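Local coordinates for DNA primase (Aquifex aeolicus, PDB 2AU3), which probably synthesises the short RNA primers that DNA polymerase extends during DNA replication, working as a zinc-containing, magnesium-dependent bacterial primase, at residues A[168-173]-A[222-227]; A[183-188]-A[215-220]. All blocks are in the same frame, centred on the assembly; numbering follows the deposited sequence.

Contact 1. Residues A[168-173]-A[222-227]; sequences LETKNL and SRVFKK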
loop_
_atom_site.group_PDB
_atom_site.type_symbol
_atom_site.label_atom_id
_atom_site.label_comp_id
_atom_site.label_asym_id
_atom_site.label_seq_id
_atom_site.Cartn_x
_atom_site.Cartn_y
_atom_site.Cartn_z
ATOM N N LEU A 168 -13.986 6.476 -16.226
ATOM C CA LEU A 168 -13.296 6.355 -17.516
ATOM C C LEU A 168 -12.009 7.158 -17.563
ATOM O O LEU A 168 -11.066 6.771 -18.240
ATOM C CB LEU A 168 -14.229 6.777 -18.676
ATOM C CG LEU A 168 -15.338 5.783 -19.064
ATOM C CD1 LEU A 168 -16.425 6.420 -19.968
ATOM C CD2 LEU A 168 -14.757 4.503 -19.713
ATOM N N GLU A 169 -11.962 8.269 -16.829
ATOM C CA GLU A 169 -10.729 9.027 -16.667
ATOM C C GLU A 169 -9.577 8.246 -15.998
ATOM O O GLU A 169 -8.430 8.682 -16.073
ATOM C CB GLU A 169 -10.979 10.332 -15.889
ATOM C CG GLU A 169 -11.859 11.348 -16.615
ATOM C CD GLU A 169 -11.145 12.041 -17.769
ATOM O OE1 GLU A 169 -9.898 12.177 -17.713
ATOM O OE2 GLU A 169 -11.833 12.446 -18.735
ATOM N N THR A 170 -9.878 7.129 -15.333
ATOM C CA THR A 170 -8.810 6.320 -14.682
ATOM C C THR A 170 -8.101 5.379 -15.647
ATOM O O THR A 170 -7.002 4.905 -15.352
ATOM C CB THR A 170 -9.340 5.482 -13.511
ATOM O OG1 THR A 170 -10.321 4.553 -13.990
ATOM C CG2 THR A 170 -10.082 6.353 -12.481
ATOM N N LYS A 171 -8.752 5.098 -16.774
ATOM C CA LYS A 171 -8.298 4.100 -17.750
ATOM C C LYS A 171 -8.299 2.656 -17.221
ATOM O O LYS A 171 -7.611 1.776 -17.764
ATOM C CB LYS A 171 -6.934 4.480 -18.360
ATOM C CG LYS A 171 -6.965 5.793 -19.139
ATOM C CD LYS A 171 -6.180 6.858 -18.420
ATOM C CE LYS A 171 -5.089 7.425 -19.297
ATOM N NZ LYS A 171 -3.762 7.175 -18.675
ATOM N N ASN A 172 -9.075 2.422 -16.166
ATOM C CA ASN A 172 -9.243 1.086 -15.622
ATOM C C ASN A 172 -10.319 0.325 -16.359
ATOM O O ASN A 172 -10.630 -0.816 -16.018
ATOM C CB ASN A 172 -9.545 1.135 -14.121
ATOM C CG ASN A 172 -8.367 1.611 -13.318
ATOM O OD1 ASN A 172 -7.226 1.266 -13.611
ATOM N ND2 ASN A 172 -8.629 2.430 -12.323
ATOM N N LEU A 173 -10.880 0.981 -17.368
ATOM C CA LEU A 173 -11.916 0.420 -18.235
ATOM C C LEU A 173 -11.518 0.543 -19.704
ATOM O O LEU A 173 -11.234 1.637 -20.184
ATOM C CB LEU A 173 -13.217 1.186 -18.028
ATOM C CG LEU A 173 -14.443 0.365 -17.703
ATOM C CD1 LEU A 173 -14.111 -0.609 -16.606
ATOM C CD2 LEU A 173 -15.605 1.283 -17.327
ATOM N N SER A 222 -1.932 8.106 -14.863
ATOM C CA SER A 222 -2.980 9.070 -15.179
ATOM C C SER A 222 -2.844 10.218 -14.208
ATOM O O SER A 222 -1.904 10.250 -13.403
ATOM C CB SER A 222 -4.353 8.423 -15.036
ATOM O OG SER A 222 -4.598 8.019 -13.692
ATOM N N ARG A 223 -3.778 11.158 -14.267
ATOM C CA ARG A 223 -3.800 12.245 -13.301
ATOM C C ARG A 223 -3.826 11.750 -11.861
ATOM O O ARG A 223 -3.111 12.277 -11.020
ATOM C CB ARG A 223 -4.995 13.171 -13.539
ATOM C CG ARG A 223 -4.812 14.570 -12.949
ATOM C CD ARG A 223 -5.931 15.557 -13.346
ATOM N NE ARG A 223 -7.253 15.022 -12.995
ATOM C CZ ARG A 223 -7.808 15.117 -11.789
ATOM N NH1 ARG A 223 -7.180 15.756 -10.806
ATOM N NH2 ARG A 223 -9.005 14.591 -11.567
ATOM N N VAL A 224 -4.664 10.754 -11.588
ATOM C CA VAL A 224 -4.903 10.293 -10.218
ATOM C C VAL A 224 -3.856 9.262 -9.746
ATOM O O VAL A 224 -3.555 9.187 -8.555
ATOM C CB VAL A 224 -6.370 9.751 -10.034
ATOM C CG1 VAL A 224 -6.582 8.365 -10.675
ATOM C CG2 VAL A 224 -6.774 9.724 -8.559
ATOM N N PHE A 225 -3.293 8.497 -10.688
ATOM C CA PHE A 225 -2.425 7.365 -10.346
ATOM C C PHE A 225 -1.025 7.485 -10.999
ATOM O O PHE A 225 -0.892 7.474 -12.225
ATOM C CB PHE A 225 -3.120 6.050 -10.759
ATOM C CG PHE A 225 -2.317 4.809 -10.465
ATOM C CD1 PHE A 225 -2.253 4.306 -9.180
ATOM C CD2 PHE A 225 -1.621 4.153 -11.477
ATOM C CE1 PHE A 225 -1.487 3.162 -8.899
ATOM C CE2 PHE A 225 -0.869 3.027 -11.217
ATOM C CZ PHE A 225 -0.806 2.519 -9.934
ATOM N N LYS A 226 0.016 7.616 -10.178
ATOM C CA LYS A 226 1.384 7.538 -10.694
ATOM C C LYS A 226 2.149 6.464 -9.931
ATOM O O LYS A 226 2.450 6.642 -8.742
ATOM C CB LYS A 226 2.095 8.892 -10.590
ATOM C CG LYS A 226 1.226 10.126 -10.969
ATOM C CD LYS A 226 1.750 10.821 -12.215
ATOM C CE LYS A 226 0.834 11.984 -12.678
ATOM N NZ LYS A 226 0.534 12.997 -11.623
ATOM N N LYS A 227 2.441 5.352 -10.607
ATOM C CA LYS A 227 3.032 4.192 -9.931
ATOM C C LYS A 227 4.384 4.529 -9.315
ATOM O O LYS A 227 4.670 4.123 -8.196
ATOM C CB LYS A 227 3.082 2.936 -10.835
ATOM C CG LYS A 227 4.135 2.937 -11.939
ATOM C CD LYS A 227 3.738 2.043 -13.110
ATOM C CE LYS A 227 4.233 0.611 -12.947
ATOM N NZ LYS A 227 3.616 -0.336 -13.969
HETATM O O HOH W 1 -5.188 5.457 -13.577
#

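Contact 2. Residues A[183-188]-A[215-220]; sequences DLFLRR and KYINSP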
loop_
_atom_site.group_PDB
_atom_site.type_symbol
_atom_site.label_atom_id
_atom_site.label_comp_id
_atom_site.label_asym_id
_atom_site.label_seq_id
_atom_site.Cartn_x
_atom_site.Cartn_y
_atom_site.Cartn_z
ATOM N N ASP A 183 -13.512 -4.564 -18.242
ATOM C CA ASP A 183 -12.727 -4.256 -17.071
ATOM C C ASP A 183 -11.298 -4.667 -17.350
ATOM O O ASP A 183 -11.037 -5.810 -17.692
ATOM C CB ASP A 183 -13.259 -5.082 -15.903
ATOM C CG ASP A 183 -12.598 -4.742 -14.576
ATOM O OD1 ASP A 183 -11.634 -3.932 -14.537
ATOM O OD2 ASP A 183 -12.984 -5.261 -13.517
ATOM N N LEU A 184 -10.373 -3.737 -17.184
ATOM C CA LEU A 184 -8.955 -4.041 -17.322
ATOM C C LEU A 184 -8.517 -5.215 -16.411
ATOM O O LEU A 184 -7.672 -6.033 -16.791
ATOM C CB LEU A 184 -8.129 -2.790 -17.005
ATOM C CG LEU A 184 -6.598 -2.892 -17.010
ATOM C CD1 LEU A 184 -6.083 -3.191 -18.428
ATOM C CD2 LEU A 184 -5.944 -1.620 -16.439
ATOM N N PHE A 185 -9.134 -5.310 -15.244
ATOM C CA PHE A 185 -8.759 -6.291 -14.231
ATOM C C PHE A 185 -9.593 -7.573 -14.261
ATOM O O PHE A 185 -9.452 -8.429 -13.373
ATOM C CB PHE A 185 -8.845 -5.636 -12.859
ATOM C CG PHE A 185 -7.910 -4.500 -12.710
ATOM C CD1 PHE A 185 -6.564 -4.735 -12.464
ATOM C CD2 PHE A 185 -8.341 -3.196 -12.897
ATOM C CE1 PHE A 185 -5.672 -3.686 -12.364
ATOM C CE2 PHE A 185 -7.442 -2.125 -12.791
ATOM C CZ PHE A 185 -6.121 -2.373 -12.523
ATOM N N LEU A 186 -10.436 -7.718 -15.285
ATOM C CA LEU A 186 -11.342 -8.873 -15.401
ATOM C C LEU A 186 -10.682 -10.197 -15.011
ATOM O O LEU A 186 -9.604 -10.512 -15.492
ATOM C CB LEU A 186 -11.930 -8.976 -16.819
ATOM C CG LEU A 186 -13.029 -10.014 -17.033
ATOM C CD1 LEU A 186 -14.240 -9.710 -16.139
ATOM C CD2 LEU A 186 -13.455 -10.009 -18.503
ATOM N N ARG A 187 -11.318 -10.924 -14.086
ATOM C CA ARG A 187 -10.887 -12.266 -13.705
ATOM C C ARG A 187 -9.672 -12.286 -12.783
ATOM O O ARG A 187 -9.152 -13.335 -12.492
ATOM C CB ARG A 187 -10.638 -13.118 -14.970
ATOM C CG ARG A 187 -10.943 -14.601 -14.828
ATOM C CD ARG A 187 -12.409 -14.948 -14.533
ATOM N NE ARG A 187 -13.313 -14.517 -15.599
ATOM C CZ ARG A 187 -14.494 -13.955 -15.395
ATOM N NH1 ARG A 187 -14.933 -13.750 -14.160
ATOM N NH2 ARG A 187 -15.236 -13.584 -16.424
ATOM N N ARG A 188 -9.221 -11.126 -12.317
ATOM C CA ARG A 188 -8.042 -11.059 -11.458
ATOM C C ARG A 188 -8.421 -10.824 -10.012
ATOM O O ARG A 188 -9.458 -10.228 -9.724
ATOM C CB ARG A 188 -7.096 -9.934 -11.893
ATOM C CG ARG A 188 -6.520 -10.108 -13.282
ATOM C CD ARG A 188 -5.589 -8.983 -13.729
ATOM N NE ARG A 188 -5.098 -9.334 -15.062
ATOM C CZ ARG A 188 -3.890 -9.788 -15.324
ATOM N NH1 ARG A 188 -2.975 -9.869 -14.352
ATOM N NH2 ARG A 188 -3.589 -10.150 -16.564
ATOM N N LYS A 215 1.082 -11.785 -15.509
ATOM C CA LYS A 215 0.550 -12.328 -14.275
ATOM C C LYS A 215 0.035 -11.188 -13.395
ATOM O O LYS A 215 -0.917 -11.375 -12.644
ATOM C CB LYS A 215 1.618 -13.143 -13.526
ATOM C CG LYS A 215 1.712 -14.631 -13.932
ATOM C CD LYS A 215 2.932 -15.271 -13.275
ATOM C CE LYS A 215 3.628 -16.312 -14.161
ATOM N NZ LYS A 215 5.060 -16.506 -13.710
ATOM N N TYR A 216 0.688 -10.026 -13.488
ATOM C CA TYR A 216 0.323 -8.848 -12.704
ATOM C C TYR A 216 0.198 -7.604 -13.573
ATOM O O TYR A 216 1.082 -7.309 -14.392
ATOM C CB TYR A 216 1.343 -8.614 -11.582
ATOM C CG TYR A 216 1.044 -7.413 -10.713
ATOM C CD1 TYR A 216 0.108 -7.490 -9.677
ATOM C CD2 TYR A 216 1.701 -6.193 -10.923
ATOM C CE1 TYR A 216 -0.174 -6.383 -8.877
ATOM C CE2 TYR A 216 1.426 -5.083 -10.121
ATOM C CZ TYR A 216 0.493 -5.187 -9.100
ATOM O OH TYR A 216 0.223 -4.081 -8.319
ATOM N N ILE A 217 -0.893 -6.865 -13.398
ATOM C CA ILE A 217 -1.017 -5.559 -14.043
ATOM C C ILE A 217 -1.444 -4.479 -13.044
ATOM O O ILE A 217 -2.041 -4.783 -11.994
ATOM C CB ILE A 217 -1.965 -5.598 -15.255
ATOM C CG1 ILE A 217 -3.379 -5.981 -14.813
ATOM C CG2 ILE A 217 -1.435 -6.564 -16.349
ATOM C CD1 ILE A 217 -4.385 -5.958 -15.933
ATOM N N ASN A 218 -1.116 -3.232 -13.361
ATOM C CA ASN A 218 -1.531 -2.079 -12.565
ATOM C C ASN A 218 -2.414 -1.212 -13.415
ATOM O O ASN A 218 -2.386 -1.306 -14.645
ATOM C CB ASN A 218 -0.335 -1.207 -12.224
ATOM C CG ASN A 218 0.557 -1.822 -11.222
ATOM O OD1 ASN A 218 0.108 -2.227 -10.146
ATOM N ND2 ASN A 218 1.846 -1.896 -11.545
ATOM N N SER A 219 -3.164 -0.339 -12.760
ATOM C CA SER A 219 -3.779 0.783 -13.429
ATOM C C SER A 219 -2.705 1.530 -14.267
ATOM O O SER A 219 -1.561 1.640 -13.858
ATOM C CB SER A 219 -4.396 1.710 -12.377
ATOM O OG SER A 219 -5.403 1.008 -11.659
ATOM N N PRO A 220 -3.060 2.003 -15.444
ATOM C CA PRO A 220 -2.112 2.798 -16.247
ATOM C C PRO A 220 -1.902 4.172 -15.583
ATOM O O PRO A 220 -2.771 4.622 -14.826
ATOM C CB PRO A 220 -2.822 2.941 -17.591
ATOM C CG PRO A 220 -4.311 2.722 -17.268
ATOM C CD PRO A 220 -4.369 1.810 -16.099
#

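Contact 1. Residues A[168-173]-A[222-227]
Thr170 and Ser222 meet near Phe225, whose ring has on one face the backbone N of Lys227, 4.1 Å above its plane and offset toward the rim. Two loops of the N-terminal domain of the primase catalytic core are joined here; the first, leaving helix 164-168, is shaped by a type I beta turn from Leu168 to Lys171 and by an ST turn at Thr170. Lys171 leaves helical geometry with a positive phi of 65°, and this turns the chain toward strand 173-174. Its side chain, bent at three successive torsions, reaches across, so that NZ comes to 3.9 Å from Ser222 CB, with CD a little farther off; a long, flexible chain suits this exposed margin. No direct hydrogen bond crosses. A single water bridges the loops: it donates to Thr170 O at 2.6 Å and accepts from Ser222 OG, also at 2.6 Å. Ser222 OG sits between its own backbone N and carbonyl carbon (chi1 63°), where it can also accept a weak bond from Phe225 N; a small hydroxyl side chain thus serves both the water and its own loop. Beside the water bridge the methyls Thr170 CG2 and Val224 CG1 approach to 4.4 Å, and both side chains rest on helix 101-122, Thr170 against Val105 and Val224 against Tyr106 and Leu109. Threonine suits this buried place because its methyl packs while its hydroxyl bonds to Tyr167 O and closes the ST turn: Asn172 N donates to Thr170 OG1 over 3.3 Å, with an angle of 157° at the hydrogen.

Contact 2. Residues A[183-188]-A[215-220]
Leu184 and Phe185 face Ile217 and Ser219 across a gap too wide for backbone pairing, the CA atoms of Phe185 and Ile217 being 7.8 Å apart. A type I turn (Asp183 to Leu186) runs into a type II turn (Phe185 to Arg188), facing strand 216-218. An Asx turn braces the first: Asp183 OD1 accepts from Phe185 N at 2.9 Å, from above the carboxylate plane. Ile217 reaches toward the turns, its CD1 between Leu184 and the Arg188 side chain, 3.4 Å from Leu184 O. It crosses Arg188 at about a right angle, CG1 3.6 Å above one guanidinium face, offset toward the rim. Arginine has the length and the N-H donors to send NH1 to Gly205 O and NH2 to Pro214 O. A methionine in its place would probably cost both carbonyls the guanidinium donor and take the flat cover from Ile217. The Phe185 ring presents its edge, with Ile217 O and Ser219 N near its plane; CZ packs 3.6 Å from Ser219 OG, which is hydrogen-bonded to Asn172 OD1. Leu184, its CG anti to the backbone N (chi1 177°), points CD2 at the ring CD of Pro220, 3.8 Å away; leucine and phenylalanine both give Ile217 apolar surface. Strand 216-218 edges the antiparallel sheet of the core's N-terminal domain, beside strand 200-207; Phe185 packs on Val190 of strand 188-194, while Asp183 and Leu186 touch helix 151-161.

Overall arrangement
Contacts 1 and 2, with centres 13 Å apart, touch each other through Asn172, Lys171 and Phe225 in the N-terminal part of the catalytic core. Asn172 probably ties them twice, its OD1 to Ser219 OG at 2.7 Å and its backbone O to Leu184 N at 3.2 Å. Lys171 packs on Pro220 and the Phe225 ring against Ser219, where the second segment of contact 2 leads into that of contact 1. Contact 1 lies away from the zinc and predicted magnesium sites. Contact 2 comes nearer the predicted magnesium ligands of the Toprim domain: the side chains of Tyr216 and Glu251 are about 11 Å apart, as are those of Lys215 and Asp295, and the Tyr216 ring meets that of Tyr253.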